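Local coordinates for LINE-1 retrotransposable element ORF1 protein (PDB 2W7A) that binds single-stranded RNA and DNA, acts as a nucleic acid chaperone on its own transcript and is essential for LINE-1 retrotransposition, at residues M3-L8 against H64-F69; Q31-N36 against R87-G92; R7-P12 against P94-V99. All blocks are in the same frame, centred on the assembly; numbering follows the deposited sequence. Where two conformers were deposited one is given.

All three interactions lie in the RNA recognition motif (RRM) domain of the protein, a single antiparallel sheet with helices 19-33 and 72-85 against one side. Interactions 1 and 3 share R7 and L8 of strand 5-9, which runs between strands 64-69 and 93-99; their centres are about 10 Å apart. Interaction 2 joins the C-terminal end of helix 19-33 to the short edge strand 88-90, about 12 Å from interaction 3 and 17 Å from interaction 1, centre to centre. It closes a shorter loop within the long one of interaction 3, while the segments of interactions 1 and 2 alternate along the chain. The first and last strands thus lie side by side at the middle of the sheet.

Interaction 1 (M3-L8 against H64-F69); sequences MGNLRL and HIIVRF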
loop_
_atom_site.group_PDB
_atom_site.type_symbol
_atom_site.label_atom_id
_atom_site.label_comp_id
_atom_site.label_asym_id
_atom_site.label_seq_id
_atom_site.Cartn_x
_atom_site.Cartn_y
_atom_site.Cartn_z
HETATM N N MSE A 3 -1.227 -0.424 14.955
HETATM C CA MSE A 3 -2.612 -0.027 14.678
HETATM C C MSE A 3 -2.740 0.792 13.394
HETATM O O MSE A 3 -3.762 0.739 12.735
HETATM C CB MSE A 3 -3.129 0.861 15.816
HETATM C CG MSE A 3 -3.669 0.127 17.011
HETATM SE SE MSE A 3 -5.594 -0.013 16.953
HETATM C CE MSE A 3 -5.663 -1.027 18.590
ATOM N N GLY A 4 -1.720 1.569 13.091
ATOM C CA GLY A 4 -1.726 2.456 11.922
ATOM C C GLY A 4 -1.111 1.891 10.652
ATOM O O GLY A 4 -1.086 2.565 9.629
ATOM N N ASN A 5 -0.616 0.654 10.720
ATOM C CA ASN A 5 0.045 0.024 9.555
ATOM C C ASN A 5 -0.914 -0.849 8.752
ATOM O O ASN A 5 -1.720 -1.598 9.328
ATOM C CB ASN A 5 1.134 -0.965 9.978
ATOM C CG ASN A 5 2.397 -0.325 10.500
ATOM O OD1 ASN A 5 2.580 0.868 10.446
ATOM N ND2 ASN A 5 3.263 -1.156 11.051
ATOM N N LEU A 6 -0.821 -0.770 7.429
ATOM C CA LEU A 6 -1.308 -1.852 6.615
ATOM C C LEU A 6 -0.229 -2.418 5.746
ATOM O O LEU A 6 0.840 -1.804 5.595
ATOM C CB LEU A 6 -2.502 -1.458 5.811
ATOM C CG LEU A 6 -2.443 -0.424 4.765
ATOM C CD1 LEU A 6 -1.689 -0.841 3.520
ATOM C CD2 LEU A 6 -3.896 -0.035 4.317
ATOM N N ARG A 7 -0.499 -3.605 5.220
ATOM C CA ARG A 7 0.368 -4.288 4.289
ATOM C C ARG A 7 -0.234 -4.211 2.887
ATOM O O ARG A 7 -1.396 -4.541 2.676
ATOM C CB ARG A 7 0.548 -5.774 4.669
ATOM C CG ARG A 7 1.416 -5.989 5.877
ATOM C CD ARG A 7 1.442 -7.458 6.372
ATOM N NE ARG A 7 2.280 -7.540 7.571
ATOM C CZ ARG A 7 3.595 -7.766 7.591
ATOM N NH1 ARG A 7 4.280 -8.030 6.491
ATOM N NH2 ARG A 7 4.238 -7.792 8.749
ATOM N N LEU A 8 0.599 -3.842 1.939
ATOM C CA LEU A 8 0.297 -3.821 0.518
ATOM C C LEU A 8 1.045 -4.997 -0.090
ATOM O O LEU A 8 2.289 -5.064 -0.040
ATOM C CB LEU A 8 0.737 -2.484 -0.049
ATOM C CG LEU A 8 0.846 -2.275 -1.513
ATOM C CD1 LEU A 8 -0.462 -2.611 -2.233
ATOM C CD2 LEU A 8 1.277 -0.776 -1.710
ATOM N N HIS A 64 6.216 -7.542 0.981
ATOM C CA HIS A 64 5.134 -6.647 1.314
ATOM C C HIS A 64 5.663 -5.242 1.502
ATOM O O HIS A 64 6.833 -5.048 1.820
ATOM C CB HIS A 64 4.457 -7.086 2.614
ATOM C CG HIS A 64 3.809 -8.432 2.565
ATOM N ND1 HIS A 64 3.169 -8.995 3.653
ATOM C CD2 HIS A 64 3.649 -9.299 1.549
ATOM C CE1 HIS A 64 2.667 -10.165 3.302
ATOM N NE2 HIS A 64 2.948 -10.380 2.032
ATOM N N ILE A 65 4.798 -4.260 1.280
ATOM C CA ILE A 65 5.088 -2.889 1.564
ATOM C C ILE A 65 4.248 -2.496 2.781
ATOM O O ILE A 65 2.998 -2.670 2.781
ATOM C CB ILE A 65 4.729 -1.985 0.350
ATOM C CG1 ILE A 65 5.605 -2.274 -0.866
ATOM C CG2 ILE A 65 4.753 -0.486 0.709
ATOM C CD1 ILE A 65 5.083 -1.715 -2.186
ATOM N N ILE A 66 4.904 -1.981 3.824
ATOM C CA ILE A 66 4.189 -1.505 4.998
ATOM C C ILE A 66 3.940 -0.027 4.832
ATOM O O ILE A 66 4.863 0.741 4.572
ATOM C CB ILE A 66 4.998 -1.755 6.293
ATOM C CG1 ILE A 66 5.406 -3.224 6.377
ATOM C CG2 ILE A 66 4.214 -1.278 7.493
ATOM C CD1 ILE A 66 4.251 -4.173 6.189
ATOM N N VAL A 67 2.661 0.346 4.959
ATOM C CA VAL A 67 2.208 1.710 4.841
ATOM C C VAL A 67 1.691 2.145 6.225
ATOM O O VAL A 67 0.763 1.545 6.782
ATOM C CB VAL A 67 1.136 1.821 3.758
ATOM C CG1 VAL A 67 0.670 3.303 3.610
ATOM C CG2 VAL A 67 1.602 1.197 2.451
ATOM N N ARG A 68 2.329 3.167 6.807
ATOM C CA ARG A 68 1.924 3.631 8.155
ATOM C C ARG A 68 1.156 4.941 7.967
ATOM O O ARG A 68 1.640 5.883 7.388
ATOM C CB ARG A 68 3.139 3.850 9.048
ATOM C CG ARG A 68 2.772 4.282 10.475
ATOM C CD ARG A 68 3.991 4.228 11.397
ATOM N NE ARG A 68 3.655 4.486 12.786
ATOM C CZ ARG A 68 4.545 4.768 13.737
ATOM N NH1 ARG A 68 5.846 4.822 13.455
ATOM N NH2 ARG A 68 4.130 4.997 14.979
ATOM N N PHE A 69 -0.091 4.937 8.425
ATOM C CA PHE A 69 -0.976 6.064 8.313
ATOM C C PHE A 69 -0.856 6.930 9.553
ATOM O O PHE A 69 -0.570 6.421 10.643
ATOM C CB PHE A 69 -2.414 5.579 8.175
ATOM C CG PHE A 69 -2.728 5.006 6.845
ATOM C CD1 PHE A 69 -2.346 3.737 6.510
ATOM C CD2 PHE A 69 -3.431 5.725 5.923
ATOM C CE1 PHE A 69 -2.650 3.202 5.276
ATOM C CE2 PHE A 69 -3.736 5.184 4.683
ATOM C CZ PHE A 69 -3.304 3.935 4.372
#
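R7 reaches across to H64, where its NH1 donates to ND1 of the imidazole at 3.2 Å; the guanidinium and ring planes stand 72° apart. ND1 thus acts as an acceptor. The NE of R7 is taken by a salt bridge to D100, which also accepts from N5 ND2; the last residue of this chain serves both, OD1 for R7 and OD2 for N5. I66 CD1 sits over one face of the R7 guanidinium, off-centre, and touches R7 CG at 3.4 Å. Beneath these side chains strands 5-8 and 64-69 pair antiparallel, as the first and third strands of an RRM do at the middle of the sheet. L6 N donates to V67 O and receives V67 N on its own carbonyl, both at 2.9 Å; L8 N reaches I65 O at 2.8 Å and I65 N reaches L8 O at 2.9 Å. Just before strand 5-8 begins, F69 N donates to G4 O at 2.8 Å, almost straight (178°). N5, R7, I66 and R68 point to the side away from the two long helices. On the opposite side, L6 CG stands between its backbone N and carbonyl carbon (chi1 64°), which brings CD2 to 3.6 Å from F69 CE1, while L8 and I65 lie alongside each other under helix 19-33.

Interaction 2 (Q31-N36 against R87-G92); sequences QENFPN and RVTLKG
E32 and N33, in the last turn of helix 19-33, grip the hairpin from T89 to G92 through two sets of hydrogen bonds, one to a carboxylate and one to an amide. The first set is made by the E32 carboxylate. E32 extends from the helix with CG anti to its backbone N (chi1 -172°) and offers both oxygens to successive amides of the turn: OE1 accepts from K91 N at 2.8 Å and OE2 from G92 N at 2.9 Å, each on the syn lone pair. T89 OG1 donates to the same OE2 at 2.7 Å, coming in 40° out of the carboxylate plane. Three protein donors would be expected to favour the ionised acid. The second is an amide that docks on the strand edge as another peptide group might. N33 OD1 accepts from T89 N at 3.0 Å, and N33 ND2 donates to T89 O at 2.8 Å, close to the amide plane, while also reaching I29 O in its own helix. Waters add to both: one links E32 OE1 to K91 NZ, which has a salt bridge to D28, and another donates to N33 OD1 and T89 OG1. Apolar contact is slighter. V88 CG1 crosses the N33 amide, 3.6 Å from its CG, and F34 CZ comes within 4.3 Å of V88 CG1; within 31-36, N33 CB lies over the centre of the F34 ring. K91 and G92 both have positive phi, with backbone angles close to those of a type I' turn. A side-chain-bound two-residue turn of this kind suits the tight hairpin formed by 88-90 and 93-99, an extra edge strand before the last RRM strand that is familiar from many members of the fold.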
loop_
_atom_site.group_PDB
_atom_site.type_symbol
_atom_site.label_atom_id
_atom_site.label_comp_id
_atom_site.label_asym_id
_atom_site.label_seq_id
_atom_site.Cartn_x
_atom_site.Cartn_y
_atom_site.Cartn_z
ATOM N N GLN A 31 -5.859 6.703 -6.345
ATOM C CA GLN A 31 -6.540 7.272 -7.505
ATOM C C GLN A 31 -7.188 6.225 -8.395
ATOM O O GLN A 31 -8.242 6.501 -8.990
ATOM C CB GLN A 31 -5.563 8.129 -8.297
ATOM C CG GLN A 31 -5.097 9.350 -7.514
ATOM C CD GLN A 31 -4.137 10.287 -8.298
ATOM O OE1 GLN A 31 -3.825 11.372 -7.760
ATOM N NE2 GLN A 31 -3.712 9.928 -9.466
ATOM N N GLU A 32 -6.596 5.032 -8.461
ATOM C CA GLU A 32 -7.140 3.962 -9.298
ATOM C C GLU A 32 -8.362 3.288 -8.700
ATOM O O GLU A 32 -9.177 2.740 -9.468
ATOM C CB GLU A 32 -6.041 2.951 -9.638
ATOM C CG GLU A 32 -6.385 1.885 -10.656
ATOM C CD GLU A 32 -5.158 1.111 -11.191
ATOM O OE1 GLU A 32 -3.981 1.630 -11.079
ATOM O OE2 GLU A 32 -5.387 -0.014 -11.748
ATOM N N ASN A 33 -8.488 3.314 -7.369
ATOM C CA ASN A 33 -9.475 2.512 -6.674
ATOM C C ASN A 33 -10.455 3.210 -5.765
ATOM O O ASN A 33 -11.577 2.715 -5.593
ATOM C CB ASN A 33 -8.766 1.461 -5.807
ATOM C CG ASN A 33 -7.928 0.502 -6.657
ATOM O OD1 ASN A 33 -8.467 -0.452 -7.254
ATOM N ND2 ASN A 33 -6.619 0.756 -6.731
ATOM N N PHE A 34 -10.072 4.354 -5.211
ATOM C CA PHE A 34 -10.831 4.967 -4.099
ATOM C C PHE A 34 -11.088 6.453 -4.396
ATOM O O PHE A 34 -10.422 7.346 -3.839
ATOM C CB PHE A 34 -10.049 4.834 -2.819
ATOM C CG PHE A 34 -9.661 3.412 -2.490
ATOM C CD1 PHE A 34 -10.618 2.398 -2.501
ATOM C CD2 PHE A 34 -8.337 3.072 -2.235
ATOM C CE1 PHE A 34 -10.249 1.081 -2.274
ATOM C CE2 PHE A 34 -7.993 1.720 -1.969
ATOM C CZ PHE A 34 -8.928 0.756 -2.002
ATOM N N PRO A 35 -12.005 6.725 -5.330
ATOM C CA PRO A 35 -12.181 8.106 -5.802
ATOM C C PRO A 35 -12.576 9.124 -4.739
ATOM O O PRO A 35 -12.249 10.303 -4.884
ATOM C CB PRO A 35 -13.246 7.956 -6.928
ATOM C CG PRO A 35 -14.032 6.666 -6.534
ATOM C CD PRO A 35 -12.903 5.778 -6.016
ATOM N N ASN A 36 -13.344 8.720 -3.736
ATOM C CA ASN A 36 -13.703 9.706 -2.724
ATOM C C ASN A 36 -12.504 10.045 -1.858
ATOM O O ASN A 36 -12.288 11.185 -1.524
ATOM C CB ASN A 36 -14.929 9.247 -1.965
ATOM C CG ASN A 36 -16.204 9.323 -2.877
ATOM O OD1 ASN A 36 -16.350 10.229 -3.700
ATOM N ND2 ASN A 36 -17.069 8.419 -2.700
ATOM N N ARG A 87 -11.721 -6.636 -5.811
ATOM C CA ARG A 87 -10.539 -6.522 -6.619
ATOM C C ARG A 87 -10.019 -5.070 -6.608
ATOM O O ARG A 87 -10.740 -4.129 -6.957
ATOM C CB ARG A 87 -10.883 -6.949 -8.029
ATOM C CG ARG A 87 -9.715 -6.913 -9.006
ATOM C CD ARG A 87 -10.151 -7.494 -10.402
ATOM N NE ARG A 87 -9.115 -7.451 -11.453
ATOM C CZ ARG A 87 -8.235 -8.403 -11.736
ATOM N NH1 ARG A 87 -8.122 -9.520 -11.026
ATOM N NH2 ARG A 87 -7.406 -8.204 -12.715
ATOM N N VAL A 88 -8.771 -4.936 -6.160
ATOM C CA VAL A 88 -8.072 -3.656 -6.068
ATOM C C VAL A 88 -6.871 -3.742 -6.975
ATOM O O VAL A 88 -6.210 -4.777 -6.973
ATOM C CB VAL A 88 -7.607 -3.420 -4.621
ATOM C CG1 VAL A 88 -6.836 -2.097 -4.493
ATOM C CG2 VAL A 88 -8.835 -3.403 -3.613
ATOM N N THR A 89 -6.652 -2.731 -7.810
ATOM C CA THR A 89 -5.629 -2.834 -8.851
ATOM C C THR A 89 -4.591 -1.730 -8.835
ATOM O O THR A 89 -4.824 -0.630 -8.340
ATOM C CB THR A 89 -6.236 -2.972 -10.237
ATOM O OG1 THR A 89 -6.998 -1.818 -10.490
ATOM C CG2 THR A 89 -7.157 -4.180 -10.382
ATOM N N LEU A 90 -3.426 -2.041 -9.391
ATOM C CA LEU A 90 -2.346 -1.103 -9.577
ATOM C C LEU A 90 -1.929 -1.334 -11.014
ATOM O O LEU A 90 -1.496 -2.441 -11.351
ATOM C CB LEU A 90 -1.204 -1.347 -8.614
ATOM C CG LEU A 90 0.042 -0.500 -8.952
ATOM C CD1 LEU A 90 -0.182 1.016 -8.876
ATOM C CD2 LEU A 90 1.218 -0.969 -8.039
ATOM N N LYS A 91 -2.101 -0.321 -11.868
ATOM C CA LYS A 91 -1.940 -0.453 -13.328
ATOM C C LYS A 91 -2.675 -1.680 -13.898
ATOM O O LYS A 91 -2.167 -2.415 -14.768
ATOM C CB LYS A 91 -0.464 -0.464 -13.736
ATOM C CG LYS A 91 0.408 0.639 -13.108
ATOM C CD LYS A 91 -0.128 2.033 -13.314
ATOM C CE LYS A 91 0.507 3.041 -12.333
ATOM N NZ LYS A 91 -0.089 4.407 -12.430
ATOM N N GLY A 92 -3.890 -1.880 -13.398
ATOM C CA GLY A 92 -4.779 -2.929 -13.875
ATOM C C GLY A 92 -4.440 -4.328 -13.367
ATOM O O GLY A 92 -5.136 -5.284 -13.722
HETATM O O HOH W 1 -2.461 3.803 -11.528
HETATM O O HOH W 2 -9.494 -0.777 -9.822
#

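Interaction 3 (R7-P12 against P94-V99); sequences RLIGVP and PIRLTV
L8 packs into the hollow between I95 and L97, its CD1 lying 3.5 Å from I95 CD1 and 3.7 Å from L97 CD2. Strands 7-9 and 94-99 are the first and last of the RRM sheet, paired antiparallel with R7 opposite T98 and I9 opposite R96 in hydrogen-bonded pairs. The methyl-to-methyl approach of L8 and I95 is tighter than usual. I95 CG1, between backbone N and carbonyl carbon (chi1 54°), directs the branch bearing CD1 toward the leucine. Helices 19-33 and 72-85 close over this leucine-isoleucine cluster. On the reverse face I9 is the bump: its CD1 meets the outer end of T98, 3.7 Å from OG1, and the two side chains cross at nearly a right angle. In the conformer given, T98 OG1 lies between I9 CD1 and R7 CB, 3.7 Å from the latter, and donates to V99 O. At G10 the chain takes a positive phi (93°), which suits glycine, and turns away from the strand. Beyond that bend V11 CG2 comes alongside I95 CG2, 4.1 Å away.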
loop_
_atom_site.group_PDB
_atom_site.type_symbol
_atom_site.label_atom_id
_atom_site.label_comp_id
_atom_site.label_asym_id
_atom_site.label_seq_id
_atom_site.Cartn_x
_atom_site.Cartn_y
_atom_site.Cartn_z
ATOM N N ARG A 7 -0.499 -3.605 5.220
ATOM C CA ARG A 7 0.368 -4.288 4.289
ATOM C C ARG A 7 -0.234 -4.211 2.887
ATOM O O ARG A 7 -1.396 -4.541 2.676
ATOM C CB ARG A 7 0.548 -5.774 4.669
ATOM C CG ARG A 7 1.416 -5.989 5.877
ATOM C CD ARG A 7 1.442 -7.458 6.372
ATOM N NE ARG A 7 2.280 -7.540 7.571
ATOM C CZ ARG A 7 3.595 -7.766 7.591
ATOM N NH1 ARG A 7 4.280 -8.030 6.491
ATOM N NH2 ARG A 7 4.238 -7.792 8.749
ATOM N N LEU A 8 0.599 -3.842 1.939
ATOM C CA LEU A 8 0.297 -3.821 0.518
ATOM C C LEU A 8 1.045 -4.997 -0.090
ATOM O O LEU A 8 2.289 -5.064 -0.040
ATOM C CB LEU A 8 0.737 -2.484 -0.049
ATOM C CG LEU A 8 0.846 -2.275 -1.513
ATOM C CD1 LEU A 8 -0.462 -2.611 -2.233
ATOM C CD2 LEU A 8 1.277 -0.776 -1.710
ATOM N N ILE A 9 0.287 -5.924 -0.644
ATOM C CA ILE A 9 0.793 -7.239 -1.076
ATOM C C ILE A 9 0.704 -7.374 -2.586
ATOM O O ILE A 9 -0.311 -6.966 -3.179
ATOM C CB ILE A 9 -0.036 -8.360 -0.405
ATOM C CG1 ILE A 9 0.098 -8.262 1.112
ATOM C CG2 ILE A 9 0.320 -9.710 -0.968
ATOM C CD1 ILE A 9 -0.744 -9.269 1.883
ATOM N N GLY A 10 1.748 -7.917 -3.217
ATOM C CA GLY A 10 1.734 -8.160 -4.659
ATOM C C GLY A 10 2.287 -7.118 -5.604
ATOM O O GLY A 10 2.147 -7.277 -6.796
ATOM N N VAL A 11 2.941 -6.070 -5.085
ATOM C CA VAL A 11 3.518 -5.048 -5.921
ATOM C C VAL A 11 4.875 -5.564 -6.395
ATOM O O VAL A 11 5.718 -5.899 -5.588
ATOM C CB VAL A 11 3.679 -3.726 -5.173
ATOM C CG1 VAL A 11 4.338 -2.673 -6.061
ATOM C CG2 VAL A 11 2.318 -3.257 -4.607
ATOM N N PRO A 12 5.093 -5.658 -7.712
ATOM C CA PRO A 12 6.346 -6.236 -8.177
ATOM C C PRO A 12 7.567 -5.446 -7.677
ATOM O O PRO A 12 7.480 -4.223 -7.539
ATOM C CB PRO A 12 6.274 -6.120 -9.702
ATOM C CG PRO A 12 4.820 -5.968 -9.985
ATOM C CD PRO A 12 4.137 -5.406 -8.822
ATOM N N PRO A 94 -3.971 -6.982 -10.063
ATOM C CA PRO A 94 -4.484 -7.083 -8.690
ATOM C C PRO A 94 -3.412 -6.928 -7.617
ATOM O O PRO A 94 -2.317 -7.510 -7.715
ATOM C CB PRO A 94 -5.194 -8.465 -8.660
ATOM C CG PRO A 94 -4.543 -9.249 -9.767
ATOM C CD PRO A 94 -4.183 -8.222 -10.830
ATOM N N ILE A 95 -3.740 -6.150 -6.583
ATOM C CA ILE A 95 -2.957 -6.050 -5.387
ATOM C C ILE A 95 -3.852 -6.331 -4.188
ATOM O O ILE A 95 -5.079 -6.327 -4.346
ATOM C CB ILE A 95 -2.231 -4.672 -5.233
ATOM C CG1 ILE A 95 -3.233 -3.536 -5.344
ATOM C CG2 ILE A 95 -1.145 -4.576 -6.353
ATOM C CD1 ILE A 95 -2.717 -2.229 -4.858
ATOM N N ARG A 96 -3.273 -6.540 -2.999
ATOM C CA ARG A 96 -4.063 -6.707 -1.802
ATOM C C ARG A 96 -3.633 -5.769 -0.699
ATOM O O ARG A 96 -2.444 -5.488 -0.557
ATOM C CB ARG A 96 -4.025 -8.161 -1.334
ATOM C CG ARG A 96 -4.885 -9.088 -2.214
ATOM C CD ARG A 96 -5.047 -10.453 -1.580
ATOM N NE ARG A 96 -5.768 -10.393 -0.315
ATOM C CZ ARG A 96 -5.314 -10.840 0.850
ATOM N NH1 ARG A 96 -4.109 -11.394 0.960
ATOM N NH2 ARG A 96 -6.085 -10.719 1.927
ATOM N N LEU A 97 -4.611 -5.235 0.035
ATOM C CA LEU A 97 -4.387 -4.447 1.243
ATOM C C LEU A 97 -4.910 -5.229 2.438
ATOM O O LEU A 97 -6.070 -5.619 2.460
ATOM C CB LEU A 97 -5.099 -3.096 1.102
ATOM C CG LEU A 97 -4.689 -2.184 -0.066
ATOM C CD1 LEU A 97 -5.614 -0.958 -0.158
ATOM C CD2 LEU A 97 -3.231 -1.692 0.043
ATOM N N THR A 98 -4.077 -5.474 3.424
ATOM C CA THR A 98 -4.466 -6.257 4.585
ATOM C C THR A 98 -3.902 -5.660 5.844
ATOM O O THR A 98 -3.046 -4.766 5.789
ATOM C CB THR A 98 -3.957 -7.712 4.496
ATOM O OG1 THR A 98 -2.552 -7.737 4.707
ATOM C CG2 THR A 98 -4.272 -8.297 3.172
ATOM N N VAL A 99 -4.379 -6.135 6.979
ATOM C CA VAL A 99 -3.854 -5.684 8.251
ATOM C C VAL A 99 -2.416 -6.139 8.390
ATOM O O VAL A 99 -1.986 -7.063 7.724
ATOM C CB VAL A 99 -4.676 -6.238 9.429
ATOM C CG1 VAL A 99 -6.096 -5.698 9.426
ATOM C CG2 VAL A 99 -4.649 -7.773 9.418
HETATM O O HOH W 3 0.068 -7.815 -8.563
#